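Local structure of alpha-fucosidase (Bifidobacterium bifidum, 2EAB) at residues L79-P84 with G233-N238. The protein probably releases alpha-1,2-linked L-fucose from glycans by hydrolysis, this chain being the glycoside hydrolase family 95 catalytic portion of a longer, membrane-associated protein. Residues are numbered along the deposited sequence; the frame is centred on the assembly and turned at random.
Sequences LWTGGP and GALGNN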
loop_
_atom_site.group_PDB
_atom_site.type_symbol
_atom_site.label_atom_id
_atom_site.label_comp_id
_atom_site.label_asym_id
_atom_site.label_seq_id
_atom_site.Cartn_x
_atom_site.Cartn_y
_atom_site.Cartn_z
ATOM N N LEU A 79 1.398 18.033 -2.330
ATOM C CA LEU A 79 2.547 18.937 -2.411
ATOM C C LEU A 79 3.710 18.210 -3.072
ATOM O O LEU A 79 4.590 17.650 -2.416
ATOM C CB LEU A 79 2.925 19.514 -1.043
ATOM C CG LEU A 79 3.813 20.763 -1.140
ATOM C CD1 LEU A 79 3.020 21.974 -1.635
ATOM C CD2 LEU A 79 4.461 21.071 0.187
ATOM N N TRP A 80 3.674 18.236 -4.401
ATOM C CA TRP A 80 4.562 17.481 -5.266
ATOM C C TRP A 80 5.253 18.421 -6.249
ATOM O O TRP A 80 4.587 19.172 -6.961
ATOM C CB TRP A 80 3.723 16.478 -6.067
ATOM C CG TRP A 80 3.666 15.087 -5.518
ATOM C CD1 TRP A 80 2.775 14.566 -4.618
ATOM C CD2 TRP A 80 4.534 14.022 -5.888
ATOM N NE1 TRP A 80 3.057 13.228 -4.404
ATOM C CE2 TRP A 80 4.134 12.874 -5.174
ATOM C CE3 TRP A 80 5.617 13.928 -6.772
ATOM C CZ2 TRP A 80 4.793 11.647 -5.306
ATOM C CZ3 TRP A 80 6.268 12.718 -6.904
ATOM C CH2 TRP A 80 5.856 11.594 -6.172
ATOM N N THR A 81 6.582 18.381 -6.285
ATOM C CA THR A 81 7.321 19.026 -7.367
ATOM C C THR A 81 7.295 18.123 -8.607
ATOM O O THR A 81 6.816 16.993 -8.549
ATOM C CB THR A 81 8.778 19.328 -6.974
ATOM O OG1 THR A 81 9.413 18.112 -6.572
ATOM C CG2 THR A 81 8.855 20.353 -5.843
ATOM N N GLY A 82 7.812 18.634 -9.721
ATOM C CA GLY A 82 7.806 17.929 -10.997
ATOM C C GLY A 82 6.594 18.260 -11.847
ATOM O O GLY A 82 5.769 19.106 -11.490
ATOM N N GLY A 83 6.490 17.594 -12.992
ATOM C CA GLY A 83 5.301 17.702 -13.824
ATOM C C GLY A 83 5.284 18.931 -14.713
ATOM O O GLY A 83 6.292 19.627 -14.861
ATOM N N PRO A 84 4.125 19.225 -15.321
ATOM C CA PRO A 84 4.053 20.362 -16.227
ATOM C C PRO A 84 4.433 21.649 -15.498
ATOM O O PRO A 84 4.056 21.850 -14.342
ATOM C CB PRO A 84 2.586 20.372 -16.676
ATOM C CG PRO A 84 1.860 19.574 -15.658
ATOM C CD PRO A 84 2.828 18.547 -15.175
ATOM N N GLY A 233 2.001 30.598 -1.115
ATOM C CA GLY A 233 3.016 30.873 -2.118
ATOM C C GLY A 233 2.886 29.898 -3.265
ATOM O O GLY A 233 1.837 29.269 -3.435
ATOM N N ALA A 234 3.950 29.774 -4.050
ATOM C CA ALA A 234 3.998 28.809 -5.143
ATOM C C ALA A 234 5.324 28.074 -5.083
ATOM O O ALA A 234 6.347 28.656 -4.708
ATOM C CB ALA A 234 3.834 29.504 -6.489
ATOM N N LEU A 235 5.312 26.790 -5.432
ATOM C CA LEU A 235 6.559 26.042 -5.515
ATOM C C LEU A 235 7.420 26.630 -6.618
ATOM O O LEU A 235 6.934 26.910 -7.710
ATOM C CB LEU A 235 6.314 24.554 -5.771
ATOM C CG LEU A 235 5.568 23.793 -4.670
ATOM C CD1 LEU A 235 5.438 22.330 -5.055
ATOM C CD2 LEU A 235 6.241 23.942 -3.311
ATOM N N GLY A 236 8.704 26.814 -6.330
ATOM C CA GLY A 236 9.642 27.327 -7.322
ATOM C C GLY A 236 9.853 26.373 -8.482
ATOM O O GLY A 236 10.044 26.797 -9.620
ATOM N N ASN A 237 9.797 25.074 -8.203
ATOM C CA ASN A 237 10.084 24.081 -9.230
ATOM C C ASN A 237 9.043 24.038 -10.352
ATOM O O ASN A 237 9.403 23.862 -11.510
ATOM C CB ASN A 237 10.306 22.704 -8.587
ATOM C CG ASN A 237 10.066 21.555 -9.541
ATOM O OD1 ASN A 237 8.918 21.215 -9.831
ATOM N ND2 ASN A 237 11.139 20.929 -10.005
ATOM N N ASN A 238 7.765 24.214 -10.017
ATOM C CA ASN A 238 6.698 23.993 -11.002
ATOM C C ASN A 238 5.498 24.938 -10.922
ATOM O O ASN A 238 4.516 24.749 -11.647
ATOM C CB ASN A 238 6.191 22.546 -10.923
ATOM C CG ASN A 238 5.546 22.229 -9.586
ATOM O OD1 ASN A 238 5.359 23.110 -8.741
ATOM N ND2 ASN A 238 5.216 20.959 -9.376
#
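Asn-238 reaches across to the loop 79-84 and ties two of its carbonyls together. Starting at the root of that side chain, Asn-238 CB packs against Gly-82 O at 3.5 Å. From there CG turns in between the backbone N and the carbonyl carbon (chi1 64°), which brings the amide nitrogen round to the loop while OD1 accepts from Leu-240 N. At the tip, Asn-238 ND2 gives two hydrogen bonds: a nearly straight one to Gly-82 O (2.9 Å, 175°) and a more bent one to Trp-80 O (3.1 Å). Both acceptors are met on a lone pair and lie in or close to the amide plane, so the flat group is fixed in its rotation. With a leucine here, Gly-82 O would probably lose the bond from the amide and Trp-80 O one of its bonds, keeping that to Tyr-490 OH.

Both segments belong to the N-terminal beta-sandwich domain, of the galactose-mutarotase-like clan; the contact joins the turn leaving strand 228-235 to the loop after strand 69-76. The indole of Trp-80 meets the ring of Phe-419, and its side chain is about 4 Å from that of Leu-393, a calcium-binding residue.

Asn-237 works from the adjacent position. Asn-237 OD1 accepts from Gly-82 N at 2.8 Å in an almost linear bond, though the donor sits above the carbonyl plane, and its ND2 is held by Ala-131 O. Thr-81 CB lies 3.4 Å from Asn-237 OD1, while the threonine hydroxyl is engaged with Asp-407 O and Asn-135 N. Leu-235 fills the apolar end: Leu-235 CD1 rests near Thr-81 CG2 (4.0 Å), and Leu-235 CD2 meets Leu-79 CD1 at 4.1 Å, both leucines also touching Tyr-242 of strand 241-250.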